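PDB 5D2J: 4-oxalocrotonate decarboxylase NahK from Pseudomonas putida, which catalyses the metal-dependent decarboxylation of (3E)-2-oxohex-3-enedioate to 2-oxopent-4-enoate and carbon dioxide, a step in the breakdown of aromatic hydrocarbons. Local coordinates for residues A[149-154]-A[167-172]; A[116-121]-A[143-148]; A[71-76]-A[84-89]; A[63-68]-A[90-95]. The protein carries 1 engineered substitution. All coordinates share one frame; numbering follows the deposited sequence.

Contact 1 (A[149-154]-A[167-172]). With 0L1 (hexanedioic acid), chain E.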
loop_
_atom_site.group_PDB
_atom_site.type_symbol
_atom_site.label_atom_id
_atom_site.label_comp_id
_atom_site.label_asym_id
_atom_site.label_seq_id
_atom_site.Cartn_x
_atom_site.Cartn_y
_atom_site.Cartn_z
ATOM N N ILE A 149 7.475 2.001 2.088
ATOM C CA ILE A 149 7.541 1.137 0.905
ATOM C C ILE A 149 8.982 0.714 0.645
ATOM O O ILE A 149 9.930 1.454 0.933
ATOM C CB ILE A 149 6.953 1.792 -0.361
ATOM C CG1 ILE A 149 7.494 3.206 -0.554
ATOM C CG2 ILE A 149 5.418 1.782 -0.307
ATOM C CD1 ILE A 149 7.160 3.812 -1.918
ATOM N N ASP A 150 9.157 -0.486 0.111
ATOM C CA ASP A 150 10.505 -1.023 0.002
ATOM C C ASP A 150 10.504 -2.123 -1.042
ATOM O O ASP A 150 10.419 -3.303 -0.708
ATOM C CB ASP A 150 10.925 -1.586 1.369
ATOM C CG ASP A 150 12.397 -1.915 1.440
ATOM O OD1 ASP A 150 13.196 -1.212 0.796
ATOM O OD2 ASP A 150 12.761 -2.886 2.146
ATOM N N SER A 151 10.578 -1.733 -2.310
ATOM C CA SER A 151 10.545 -2.701 -3.403
ATOM C C SER A 151 11.670 -3.706 -3.251
ATOM O O SER A 151 12.810 -3.345 -2.962
ATOM C CB SER A 151 10.685 -1.983 -4.743
ATOM O OG SER A 151 10.795 -2.907 -5.818
ATOM N N ARG A 152 11.365 -4.977 -3.466
ATOM C CA ARG A 152 12.409 -5.989 -3.434
ATOM C C ARG A 152 13.245 -6.027 -4.721
ATOM O O ARG A 152 14.152 -6.847 -4.850
ATOM C CB ARG A 152 11.810 -7.370 -3.113
ATOM C CG ARG A 152 11.721 -7.689 -1.613
ATOM C CD ARG A 152 10.933 -6.642 -0.799
ATOM N NE ARG A 152 9.521 -6.572 -1.188
ATOM C CZ ARG A 152 8.556 -6.070 -0.426
ATOM N NH1 ARG A 152 7.297 -6.048 -0.862
ATOM N NH2 ARG A 152 8.846 -5.579 0.775
ATOM N N TYR A 153 12.953 -5.138 -5.669
ATOM C CA TYR A 153 13.734 -5.082 -6.903
ATOM C C TYR A 153 14.868 -4.075 -6.784
ATOM O O TYR A 153 14.674 -2.986 -6.242
ATOM C CB TYR A 153 12.826 -4.764 -8.096
ATOM C CG TYR A 153 11.730 -5.790 -8.244
ATOM C CD1 TYR A 153 12.040 -7.110 -8.535
ATOM C CD2 TYR A 153 10.398 -5.449 -8.065
ATOM C CE1 TYR A 153 11.050 -8.064 -8.658
ATOM C CE2 TYR A 153 9.397 -6.398 -8.186
ATOM C CZ TYR A 153 9.737 -7.702 -8.485
ATOM O OH TYR A 153 8.756 -8.659 -8.603
ATOM N N GLU A 154 16.049 -4.441 -7.277
ATOM C CA GLU A 154 17.229 -3.599 -7.109
ATOM C C GLU A 154 17.068 -2.245 -7.777
ATOM O O GLU A 154 16.497 -2.152 -8.869
ATOM C CB GLU A 154 18.490 -4.261 -7.663
ATOM C CG GLU A 154 19.738 -3.430 -7.361
ATOM C CD GLU A 154 20.889 -3.695 -8.299
ATOM O OE1 GLU A 154 21.224 -4.877 -8.524
ATOM O OE2 GLU A 154 21.467 -2.709 -8.805
ATOM N N ASN A 167 3.876 -7.613 -4.206
ATOM C CA ASN A 167 2.899 -7.070 -3.258
ATOM C C ASN A 167 2.944 -5.545 -3.170
ATOM O O ASN A 167 2.796 -4.968 -2.093
ATOM C CB ASN A 167 3.086 -7.682 -1.864
ATOM C CG ASN A 167 1.906 -7.416 -0.947
ATOM O OD1 ASN A 167 0.773 -7.310 -1.413
ATOM N ND2 ASN A 167 2.165 -7.298 0.357
ATOM N N ALA A 168 3.173 -4.908 -4.314
ATOM C CA ALA A 168 3.196 -3.453 -4.411
ATOM C C ALA A 168 4.171 -2.819 -3.427
ATOM O O ALA A 168 3.880 -1.753 -2.882
ATOM C CB ALA A 168 1.787 -2.884 -4.191
ATOM N N SER A 169 5.313 -3.470 -3.197
ATOM C CA SER A 169 6.395 -2.904 -2.378
ATOM C C SER A 169 6.047 -2.719 -0.893
ATOM O O SER A 169 6.770 -2.024 -0.170
ATOM C CB SER A 169 6.870 -1.566 -2.949
ATOM O OG SER A 169 7.247 -1.690 -4.312
ATOM N N SER A 170 4.966 -3.341 -0.433
ATOM C CA SER A 170 4.550 -3.213 0.962
ATOM C C SER A 170 5.555 -3.796 1.947
ATOM O O SER A 170 6.150 -4.849 1.696
ATOM C CB SER A 170 3.197 -3.887 1.174
ATOM O OG SER A 170 2.256 -3.384 0.256
ATOM N N THR A 171 5.725 -3.132 3.086
ATOM C CA THR A 171 6.642 -3.663 4.100
ATOM C C THR A 171 6.310 -3.193 5.526
ATOM O O THR A 171 6.316 -3.996 6.454
ATOM C CB THR A 171 8.142 -3.419 3.706
ATOM O OG1 THR A 171 8.971 -4.424 4.298
ATOM C CG2 THR A 171 8.640 -2.045 4.129
ATOM N N ARG A 172 6.013 -1.901 5.706
ATOM C CA ARG A 172 5.590 -1.414 7.022
ATOM C C ARG A 172 4.545 -0.346 6.846
ATOM O O ARG A 172 4.473 0.289 5.796
ATOM C CB ARG A 172 6.754 -0.788 7.809
ATOM C CG ARG A 172 7.947 -1.697 8.058
ATOM C CD ARG A 172 7.658 -2.734 9.129
ATOM N NE ARG A 172 8.866 -3.489 9.442
ATOM C CZ ARG A 172 9.198 -4.636 8.865
ATOM N NH1 ARG A 172 8.404 -5.179 7.946
ATOM N NH2 ARG A 172 10.324 -5.238 9.209
HETATM O O1 0L1 E . 2.110 3.409 -4.205
HETATM C C2 0L1 E . 2.457 2.397 -3.533
HETATM O O2 0L1 E . 2.207 2.355 -2.296
HETATM C C3 0L1 E . 3.166 1.239 -4.209
HETATM C C4 0L1 E . 4.371 1.741 -4.983
HETATM C C5 0L1 E . 5.116 0.556 -5.556
HETATM C C6 0L1 E . 6.239 1.008 -6.470
HETATM C C7 0L1 E . 7.411 1.552 -5.677
HETATM O O4 0L1 E . 8.037 0.799 -4.883
HETATM O O3 0L1 E . 7.781 2.752 -5.822
HETATM O O HOH W 1 11.102 -4.972 2.645
HETATM O O HOH W 2 8.242 -3.710 -5.998
#
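Arg152 meets Ser170 end-on, with NH1 and NH2 both directed at the one carbonyl oxygen, Ser170 O, at 3.0 and 2.9 Å. That oxygen lies in the guanidinium plane, while both nitrogens reach it from the same face of the carbonyl. Bends at chi2 (56°) and chi3 (64°) fold the long arginine chain back so that the edge of its flat end comes beside Thr171 CB. Asp166 forms a salt bridge with Arg152 NE, and a bridging water joins Arg152 NH2, Asp150 OD2 and Thr171 OG1. Asp150 is held by its backbone N to Ser169 O (2.9 Å), while its carboxylate accepts from the backbone of Ile109 and His110; its CB rests on Thr171 CG2 at 3.6 Å. Ser151 CB packs against Ser169 OG at 3.5 Å, and a second water links their hydroxyls. Replacing Arg152 by an alanine is likely to leave Ser170 O without these two donors and Asp166 without its mate. Ser169, small and polar, turns its OG beside its own backbone N and donates to O4 of the bound hexanedioic acid at 2.7 Å, which implies that this polar network helps shape one end of the ligand pocket.

Contact 2 (A[116-121]-A[143-148]). With MG (magnesium ion), chain C.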
loop_
_atom_site.group_PDB
_atom_site.type_symbol
_atom_site.label_atom_id
_atom_site.label_comp_id
_atom_site.label_asym_id
_atom_site.label_seq_id
_atom_site.Cartn_x
_atom_site.Cartn_y
_atom_site.Cartn_z
ATOM N N GLU A 116 -0.251 8.901 3.923
ATOM C CA GLU A 116 -1.511 8.473 3.325
ATOM C C GLU A 116 -2.633 8.655 4.334
ATOM O O GLU A 116 -2.380 8.984 5.500
ATOM C CB GLU A 116 -1.435 7.001 2.887
ATOM C CG GLU A 116 -0.134 6.647 2.165
ATOM C CD GLU A 116 -0.217 5.392 1.315
ATOM O OE1 GLU A 116 -1.307 4.792 1.214
ATOM O OE2 GLU A 116 0.823 5.019 0.724
ATOM N N ILE A 117 -3.871 8.450 3.890
ATOM C CA ILE A 117 -4.998 8.387 4.817
ATOM C C ILE A 117 -5.652 7.027 4.618
ATOM O O ILE A 117 -5.817 6.565 3.483
ATOM C CB ILE A 117 -6.000 9.578 4.647
ATOM C CG1 ILE A 117 -7.012 9.603 5.800
ATOM C CG2 ILE A 117 -6.704 9.556 3.281
ATOM C CD1 ILE A 117 -6.382 9.938 7.154
ATOM N N SER A 118 -5.951 6.346 5.721
ATOM C CA SER A 118 -6.540 5.020 5.643
ATOM C C SER A 118 -7.978 5.098 6.121
ATOM O O SER A 118 -8.368 6.064 6.787
ATOM C CB SER A 118 -5.764 4.041 6.520
ATOM O OG SER A 118 -4.429 3.894 6.056
ATOM N N VAL A 119 -8.764 4.085 5.771
ATOM C CA VAL A 119 -10.112 3.957 6.305
ATOM C C VAL A 119 -10.285 2.547 6.840
ATOM O O VAL A 119 -9.566 1.624 6.442
ATOM C CB VAL A 119 -11.211 4.231 5.246
ATOM C CG1 VAL A 119 -11.159 5.678 4.751
ATOM C CG2 VAL A 119 -11.105 3.227 4.083
ATOM N N VAL A 120 -11.223 2.388 7.766
ATOM C CA VAL A 120 -11.646 1.066 8.199
ATOM C C VAL A 120 -13.115 0.979 7.831
ATOM O O VAL A 120 -13.877 1.897 8.122
ATOM C CB VAL A 120 -11.464 0.873 9.717
ATOM C CG1 VAL A 120 -12.297 -0.299 10.216
ATOM C CG2 VAL A 120 -9.983 0.657 10.049
ATOM N N THR A 121 -13.516 -0.108 7.178
ATOM C CA THR A 121 -14.901 -0.228 6.725
ATOM C C THR A 121 -15.786 -0.879 7.782
ATOM O O THR A 121 -15.294 -1.603 8.652
ATOM C CB THR A 121 -15.011 -1.052 5.430
ATOM O OG1 THR A 121 -14.630 -2.410 5.691
ATOM C CG2 THR A 121 -14.111 -0.488 4.344
ATOM N N ILE A 143 -7.896 6.857 9.408
ATOM C CA ILE A 143 -6.666 6.696 10.182
ATOM C C ILE A 143 -5.473 7.296 9.463
ATOM O O ILE A 143 -5.075 6.804 8.404
ATOM C CB ILE A 143 -6.329 5.215 10.404
ATOM C CG1 ILE A 143 -7.480 4.490 11.108
ATOM C CG2 ILE A 143 -5.038 5.073 11.182
ATOM C CD1 ILE A 143 -8.442 3.850 10.122
ATOM N N PRO A 144 -4.897 8.373 10.029
ATOM C CA PRO A 144 -3.634 8.892 9.478
ATOM C C PRO A 144 -2.570 7.794 9.471
ATOM O O PRO A 144 -2.330 7.145 10.501
ATOM C CB PRO A 144 -3.264 10.011 10.457
ATOM C CG PRO A 144 -4.613 10.515 10.954
ATOM C CD PRO A 144 -5.434 9.238 11.097
ATOM N N THR A 145 -1.955 7.566 8.313
ATOM C CA THR A 145 -1.063 6.423 8.142
ATOM C C THR A 145 0.138 6.807 7.295
ATOM O O THR A 145 -0.005 7.456 6.255
ATOM C CB THR A 145 -1.783 5.261 7.430
ATOM O OG1 THR A 145 -3.003 4.945 8.119
ATOM C CG2 THR A 145 -0.887 4.014 7.386
ATOM N N VAL A 146 1.326 6.410 7.736
ATOM C CA VAL A 146 2.526 6.609 6.932
ATOM C C VAL A 146 2.970 5.241 6.446
ATOM O O VAL A 146 3.159 4.327 7.258
ATOM C CB VAL A 146 3.653 7.244 7.755
ATOM C CG1 VAL A 146 4.948 7.342 6.924
ATOM C CG2 VAL A 146 3.226 8.613 8.245
ATOM N N GLU A 147 3.107 5.072 5.129
ATOM C CA GLU A 147 3.576 3.789 4.612
ATOM C C GLU A 147 5.082 3.801 4.490
ATOM O O GLU A 147 5.675 4.815 4.130
ATOM C CB GLU A 147 2.991 3.436 3.237
ATOM C CG GLU A 147 3.214 1.939 2.914
ATOM C CD GLU A 147 2.618 1.459 1.601
ATOM O OE1 GLU A 147 2.197 2.290 0.773
ATOM O OE2 GLU A 147 2.589 0.225 1.390
ATOM N N VAL A 148 5.701 2.670 4.793
ATOM C CA VAL A 148 7.093 2.486 4.444
ATOM C C VAL A 148 7.051 1.534 3.264
ATOM O O VAL A 148 6.597 0.400 3.410
ATOM C CB VAL A 148 7.895 1.853 5.598
ATOM C CG1 VAL A 148 9.373 1.718 5.210
ATOM C CG2 VAL A 148 7.741 2.680 6.878
HETATM MG MG MG C . 1.537 3.668 -0.671
HETATM O O HOH W 3 -0.492 2.903 -0.493
HETATM O O HOH W 4 1.087 4.904 -2.385
#
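Glu116 crosses Glu147 at a slant, their carboxylate planes 82° apart, and the two acids meet over one magnesium ion. Glu116 OE2 and Glu147 OE1 each lie 2.1 Å from the metal. Sharing the ion explains how Glu116 OE2 can sit only 3.1 Å from the like-charged Glu147 OE1. Both chains run extended beyond CG, a length that lets strand residues reach a common ion, and Glu147 CG stands opposite its backbone N (chi1 -165°). Glu114 adds a third carboxylate, and one of the two bound waters also donates to Glu116 OE1. O2 of the hexanedioic acid reaches the ion as well, so metal and ligand share one site. The other oxygen of Glu147, OE2, forms a salt bridge with Lys69.

Behind the site, strands 116-121 and 143-148 pair antiparallel. Glu116 faces Thr145 and Ser118 faces Ile143 as hydrogen-bonded pairs, with Ile117 and Pro144 a non-hydrogen-bonded pair between them; proline suits that position, where no N-H is needed across the strands. Ser118 OG donates to Thr145 OG1 at 2.7 Å, and Thr145 OG1 in turn donates a hydrogen bond to Ile143 O at 2.8 Å. That carbonyl takes Ser118 N from the opposite face, completing a short chain of hydrogen bonds between the strands.

The divalent ion and Lys69 probably offset the gathered negative charge, consistent with the paired strands holding the two carboxylates in place for the metal.

Contact 3 (A[71-76]-A[84-89]). With 0L1 (hexanedioic acid), chain E; EDO (1,2-ethanediol), chain F.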
loop_
_atom_site.group_PDB
_atom_site.type_symbol
_atom_site.label_atom_id
_atom_site.label_comp_id
_atom_site.label_asym_id
_atom_site.label_seq_id
_atom_site.Cartn_x
_atom_site.Cartn_y
_atom_site.Cartn_z
ATOM N N GLY A 71 -1.882 1.370 -4.694
ATOM C CA GLY A 71 -0.705 2.042 -5.220
ATOM C C GLY A 71 -0.916 2.570 -6.628
ATOM O O GLY A 71 -1.880 2.192 -7.303
ATOM N N LEU A 72 -0.009 3.440 -7.069
ATOM C CA LEU A 72 -0.131 4.110 -8.362
ATOM C C LEU A 72 -1.468 4.845 -8.433
ATOM O O LEU A 72 -2.221 4.719 -9.400
ATOM C CB LEU A 72 0.010 3.120 -9.527
ATOM C CG LEU A 72 1.204 2.160 -9.471
ATOM C CD1 LEU A 72 1.375 1.412 -10.793
ATOM C CD2 LEU A 72 2.488 2.882 -9.088
ATOM N N THR A 73 -1.752 5.623 -7.396
ATOM C CA THR A 73 -3.015 6.337 -7.307
ATOM C C THR A 73 -2.914 7.784 -7.806
ATOM O O THR A 73 -3.817 8.583 -7.570
ATOM C CB THR A 73 -3.569 6.311 -5.866
ATOM O OG1 THR A 73 -2.576 6.811 -4.964
ATOM C CG2 THR A 73 -3.941 4.896 -5.454
ATOM N N SER A 74 -1.820 8.106 -8.497
ATOM C CA SER A 74 -1.647 9.421 -9.120
ATOM C C SER A 74 -1.741 9.316 -10.639
ATOM O O SER A 74 -1.322 8.315 -11.229
ATOM C CB SER A 74 -0.285 10.021 -8.757
ATOM O OG SER A 74 -0.024 9.915 -7.370
ATOM N N TRP A 75 -2.295 10.349 -11.264
ATOM C CA TRP A 75 -2.312 10.458 -12.721
ATOM C C TRP A 75 -0.895 10.305 -13.265
ATOM O O TRP A 75 -0.671 9.610 -14.259
ATOM C CB TRP A 75 -2.906 11.802 -13.148
ATOM N N ALA A 76 0.059 10.949 -12.594
ATOM C CA ALA A 76 1.465 10.871 -12.972
ATOM C C ALA A 76 2.032 9.472 -12.759
ATOM O O ALA A 76 2.812 8.977 -13.575
ATOM C CB ALA A 76 2.279 11.893 -12.190
ATOM N N GLU A 84 -3.340 2.002 -16.820
ATOM C CA GLU A 84 -4.500 2.883 -16.829
ATOM C C GLU A 84 -5.237 2.837 -15.491
ATOM O O GLU A 84 -6.120 3.656 -15.238
ATOM C CB GLU A 84 -5.447 2.528 -17.981
ATOM C CG GLU A 84 -5.889 3.722 -18.832
ATOM C CD GLU A 84 -4.869 4.113 -19.893
ATOM O OE1 GLU A 84 -4.755 5.322 -20.197
ATOM O OE2 GLU A 84 -4.191 3.212 -20.433
ATOM N N THR A 85 -4.878 1.876 -14.638
ATOM C CA THR A 85 -5.492 1.755 -13.314
ATOM C C THR A 85 -4.452 1.582 -12.196
ATOM O O THR A 85 -3.313 1.178 -12.449
ATOM C CB THR A 85 -6.526 0.583 -13.241
ATOM O OG1 THR A 85 -5.858 -0.646 -12.945
ATOM C CG2 THR A 85 -7.315 0.446 -14.537
ATOM N N PRO A 86 -4.839 1.906 -10.951
ATOM C CA PRO A 86 -3.988 1.623 -9.791
ATOM C C PRO A 86 -3.758 0.124 -9.603
ATOM O O PRO A 86 -4.334 -0.689 -10.324
ATOM C CB PRO A 86 -4.818 2.141 -8.615
ATOM C CG PRO A 86 -5.714 3.182 -9.194
ATOM C CD PRO A 86 -6.010 2.732 -10.598
ATOM N N ILE A 87 -2.916 -0.225 -8.634
ATOM C CA ILE A 87 -2.699 -1.612 -8.257
ATOM C C ILE A 87 -2.969 -1.714 -6.765
ATOM O O ILE A 87 -3.038 -0.703 -6.064
ATOM C CB ILE A 87 -1.254 -2.077 -8.551
ATOM C CG1 ILE A 87 -0.238 -1.227 -7.777
ATOM C CG2 ILE A 87 -0.960 -1.991 -10.041
ATOM C CD1 ILE A 87 1.224 -1.721 -7.909
ATOM N N TYR A 88 -3.141 -2.932 -6.274
ATOM C CA TYR A 88 -3.297 -3.121 -4.844
ATOM C C TYR A 88 -2.332 -4.186 -4.340
ATOM O O TYR A 88 -1.739 -4.934 -5.131
ATOM C CB TYR A 88 -4.742 -3.500 -4.485
ATOM C CG TYR A 88 -5.192 -4.868 -4.978
ATOM C CD1 TYR A 88 -4.904 -6.026 -4.264
ATOM C CD2 TYR A 88 -5.939 -4.989 -6.149
ATOM C CE1 TYR A 88 -5.329 -7.269 -4.719
ATOM C CE2 TYR A 88 -6.370 -6.209 -6.596
ATOM C CZ TYR A 88 -6.058 -7.351 -5.886
ATOM O OH TYR A 88 -6.488 -8.575 -6.353
ATOM N N GLY A 89 -2.193 -4.247 -3.021
ATOM C CA GLY A 89 -1.420 -5.282 -2.363
ATOM C C GLY A 89 -2.041 -5.498 -1.000
ATOM O O GLY A 89 -2.974 -4.778 -0.631
HETATM O O1 0L1 E . 2.110 3.409 -4.205
HETATM C C2 0L1 E . 2.457 2.397 -3.533
HETATM O O2 0L1 E . 2.207 2.355 -2.296
HETATM C C3 0L1 E . 3.166 1.239 -4.209
HETATM C C4 0L1 E . 4.371 1.741 -4.983
HETATM C C5 0L1 E . 5.116 0.556 -5.556
HETATM C C6 0L1 E . 6.239 1.008 -6.470
HETATM C C7 0L1 E . 7.411 1.552 -5.677
HETATM O O4 0L1 E . 8.037 0.799 -4.883
HETATM O O3 0L1 E . 7.781 2.752 -5.822
HETATM C C1 EDO F . -6.954 -8.280 -10.912
HETATM O O1 EDO F . -6.619 -7.199 -11.800
HETATM C C2 EDO F . -6.937 -7.742 -9.489
HETATM O O2 EDO F . -7.853 -8.457 -8.653
#
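Gly71 and Ile87 form the tight part of the contact, joined by two backbone bonds: Gly71 N to Ile87 O at 2.7 Å, with a nearly straight N-H (175°), and Ile87 N to Gly71 O at 2.9 Å. Glycine suits this place because a CB would run into C3 of the bound hexanedioic acid; its bare CA instead lies 3.3 Å from O1 of that ligand. Beside it, the Pro86 ring presses CB against Gly71 O at 3.2 Å, and Pro86 CA makes a CA-H...O contact with Leu72 O. The compact ring can lie close against the carbonyls of Gly71 and Leu72, and Met219 of helix 213-225 packs against it too.

Leu72 lies aslant over Ile87, CG to CG1 at 4.1 Å. Ile87 CG1 is wedged between its own backbone N and carbonyl carbon (chi1 60°), which carries the branch over Gly71 and against leucine. Leu72, a residue of the 2-oxoglutarate site, brings its backbone N to 3.6 Å from O1 of the ligand.

Gly71 with Ile87 is an antiparallel hydrogen-bonded pair where strand 65-71 ends and strand 87-92 begins. From here the chain leaves the sheet through Thr73 and Ser74, the latter at the N-cap position of helix 75-80, and comes back to begin strand 87-92.

The looser side starts where the two segments diverge. Thr73 CG2 comes no nearer than 4.3 Å to Pro86 CB, and Thr85 turns away, its OG1 donating to Pro86 O at 3.0 Å within its own segment. Beyond it Glu84 is exposed, as is Ala76 at the start of the helix.

Contact 4 (A[63-68]-A[90-95]). With EDO (1,2-ethanediol), chain G.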
loop_
_atom_site.group_PDB
_atom_site.type_symbol
_atom_site.label_atom_id
_atom_site.label_comp_id
_atom_site.label_asym_id
_atom_site.label_seq_id
_atom_site.Cartn_x
_atom_site.Cartn_y
_atom_site.Cartn_z
ATOM N N ASN A 63 0.209 -15.579 10.048
ATOM C CA ASN A 63 0.063 -14.122 9.930
ATOM C C ASN A 63 -1.393 -13.776 9.690
ATOM O O ASN A 63 -2.077 -14.458 8.917
ATOM C CB ASN A 63 0.852 -13.543 8.744
ATOM C CG ASN A 63 2.347 -13.730 8.851
ATOM O OD1 ASN A 63 3.061 -13.445 7.890
ATOM N ND2 ASN A 63 2.836 -14.212 9.992
ATOM N N LYS A 64 -1.877 -12.725 10.349
ATOM C CA LYS A 64 -3.185 -12.188 10.012
ATOM C C LYS A 64 -3.010 -11.146 8.921
ATOM O O LYS A 64 -2.025 -10.397 8.920
ATOM C CB LYS A 64 -3.845 -11.534 11.229
ATOM C CG LYS A 64 -4.188 -12.497 12.343
ATOM C CD LYS A 64 -5.093 -13.608 11.837
ATOM C CE LYS A 64 -5.489 -14.538 12.973
ATOM N NZ LYS A 64 -6.620 -15.442 12.602
ATOM N N ILE A 65 -3.962 -11.093 7.992
ATOM C CA ILE A 65 -3.929 -10.066 6.956
ATOM C C ILE A 65 -4.853 -8.951 7.422
ATOM O O ILE A 65 -6.074 -9.114 7.458
ATOM C CB ILE A 65 -4.344 -10.613 5.565
ATOM C CG1 ILE A 65 -3.489 -11.829 5.181
ATOM C CG2 ILE A 65 -4.219 -9.513 4.505
ATOM C CD1 ILE A 65 -1.994 -11.549 5.136
ATOM N N VAL A 66 -4.265 -7.826 7.821
ATOM C CA VAL A 66 -5.028 -6.803 8.527
ATOM C C VAL A 66 -5.536 -5.706 7.617
ATOM O O VAL A 66 -6.244 -4.806 8.071
ATOM C CB VAL A 66 -4.221 -6.180 9.692
ATOM C CG1 VAL A 66 -3.878 -7.244 10.716
ATOM C CG2 VAL A 66 -2.948 -5.499 9.179
ATOM N N GLY A 67 -5.186 -5.769 6.337
ATOM C CA GLY A 67 -5.654 -4.740 5.428
ATOM C C GLY A 67 -5.181 -4.887 3.998
ATOM O O GLY A 67 -4.555 -5.880 3.628
ATOM N N LEU A 68 -5.502 -3.879 3.195
ATOM C CA LEU A 68 -5.107 -3.823 1.796
ATOM C C LEU A 68 -4.584 -2.413 1.539
ATOM O O LEU A 68 -4.943 -1.470 2.248
ATOM C CB LEU A 68 -6.325 -4.067 0.901
ATOM C CG LEU A 68 -7.074 -5.388 1.092
ATOM C CD1 LEU A 68 -8.401 -5.357 0.339
ATOM C CD2 LEU A 68 -6.195 -6.532 0.627
ATOM N N PHE A 90 -1.555 -6.483 -0.251
ATOM C CA PHE A 90 -2.125 -6.767 1.069
ATOM C C PHE A 90 -1.196 -6.287 2.181
ATOM O O PHE A 90 -0.012 -6.012 1.947
ATOM C CB PHE A 90 -2.404 -8.263 1.233
ATOM C CG PHE A 90 -1.164 -9.110 1.233
ATOM C CD1 PHE A 90 -0.467 -9.345 2.413
ATOM C CD2 PHE A 90 -0.692 -9.663 0.052
ATOM C CE1 PHE A 90 0.687 -10.117 2.415
ATOM C CE2 PHE A 90 0.461 -10.442 0.041
ATOM C CZ PHE A 90 1.153 -10.669 1.223
ATOM N N LEU A 91 -1.742 -6.192 3.393
ATOM C CA LEU A 91 -0.976 -5.777 4.567
ATOM C C LEU A 91 -1.011 -6.869 5.623
ATOM O O LEU A 91 -2.083 -7.244 6.112
ATOM C CB LEU A 91 -1.536 -4.468 5.138
ATOM C CG LEU A 91 -1.555 -3.290 4.172
ATOM C CD1 LEU A 91 -2.389 -2.161 4.756
ATOM C CD2 LEU A 91 -0.127 -2.815 3.897
ATOM N N ALA A 92 0.161 -7.406 5.955
ATOM C CA ALA A 92 0.265 -8.418 7.001
ATOM C C ALA A 92 0.398 -7.750 8.363
ATOM O O ALA A 92 0.878 -6.607 8.460
ATOM C CB ALA A 92 1.454 -9.328 6.742
ATOM N N ASP A 93 -0.016 -8.453 9.415
ATOM C CA ASP A 93 -0.027 -7.853 10.754
ATOM C C ASP A 93 1.337 -7.345 11.252
ATOM O O ASP A 93 1.412 -6.299 11.905
ATOM C CB ASP A 93 -0.709 -8.760 11.791
ATOM C CG ASP A 93 -0.142 -10.178 11.837
ATOM O OD1 ASP A 93 0.916 -10.462 11.229
ATOM O OD2 ASP A 93 -0.760 -11.018 12.532
ATOM N N TYR A 94 2.412 -8.059 10.933
ATOM C CA TYR A 94 3.734 -7.629 11.390
ATOM C C TYR A 94 4.247 -6.390 10.661
ATOM O O TYR A 94 5.298 -5.853 11.029
ATOM C CB TYR A 94 4.750 -8.773 11.320
ATOM C CG TYR A 94 5.111 -9.205 9.915
ATOM C CD1 TYR A 94 6.165 -8.606 9.238
ATOM C CD2 TYR A 94 4.406 -10.219 9.275
ATOM C CE1 TYR A 94 6.509 -8.998 7.947
ATOM C CE2 TYR A 94 4.737 -10.620 7.985
ATOM C CZ TYR A 94 5.794 -10.005 7.329
ATOM O OH TYR A 94 6.140 -10.395 6.052
ATOM N N PHE A 95 3.517 -5.928 9.641
ATOM C CA PHE A 95 3.881 -4.682 8.952
ATOM C C PHE A 95 3.593 -3.493 9.856
ATOM O O PHE A 95 4.158 -2.411 9.670
ATOM C CB PHE A 95 3.037 -4.456 7.684
ATOM C CG PHE A 95 3.349 -5.383 6.519
ATOM C CD1 PHE A 95 4.235 -6.451 6.647
ATOM C CD2 PHE A 95 2.740 -5.158 5.283
ATOM C CE1 PHE A 95 4.503 -7.291 5.558
ATOM C CE2 PHE A 95 2.998 -5.994 4.193
ATOM C CZ PHE A 95 3.884 -7.055 4.335
HETATM C C1 EDO G . -9.104 -8.258 2.760
HETATM O O1 EDO G . -8.854 -9.062 1.600
HETATM C C2 EDO G . -8.851 -9.072 4.023
HETATM O O2 EDO G . -8.070 -8.280 4.930
#
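Ile65 CD1 reaches Phe90 at ring atom CD1, 3.8 Å away, approaching the ring obliquely, while its CG2 branch lies near Phe90 CB. Phe90 CG is set between its backbone N and carbonyl carbon (chi1 66°), which swings the ring to the side of Ile65; Arg55 of helix 44-60 packs on both side chains. Leu68 CD2 continues this apolar face at 4.2 Å from Phe90 CB. On the other face Leu91 CD1 touches Leu68 O at 3.6 Å and passes over Gly67, where any CB would be very close to that methyl, so glycine suits the place.

Strands 65-68 and 90-92 are antiparallel and contain a classic beta bulge, in which Val66 and Gly67 both oppose Leu91, shifting the register by one residue. Leu91 O receives Val66 N at 2.8 Å and a weak bond from Gly67 N, while Leu91 N is bound to Gly67 O.

Outward, Val66 CG1 lies across Asp93 CB at 3.7 Å. Asp93 OD2 takes Lys64 N at 3.0 Å from well above the carboxylate plane, and Asp93 N returns a bond to Lys64 O. With an alanine in place of Asp93, Lys64 N is likely to lose its acceptor, although the backbone bond to Lys64 O could remain. At the polar margin Asn63 OD1 meets the edge of Tyr94 at CE2, 3.3 Å away; the tyrosine hydroxyl bonds to Glu26 and Lys58.

How the contacts relate
After helices 12-27 and 44-60, strand 65-71 opens the sheet, and contact 4 pairs its beginning with the end of strand 87-92. Contact 3, nested inside that loop, joins the last residue of the first strand to the start of the second and closes the excursion through helix 75-80. Contact 2 follows in series, closing the loop that holds helix 132-135, and contact 1 then closes the one that carries helix 160-165 into strand 170-175. No loops cross. All four contacts reach one mixed sheet: Arg172 O lies 2.9 Å from Val148 N between contacts 1 and 2, and Asn167 OD1 2.7 Å from Phe90 N between contacts 1 and 4. Contacts 1 and 3 both border the hexanedioic acid.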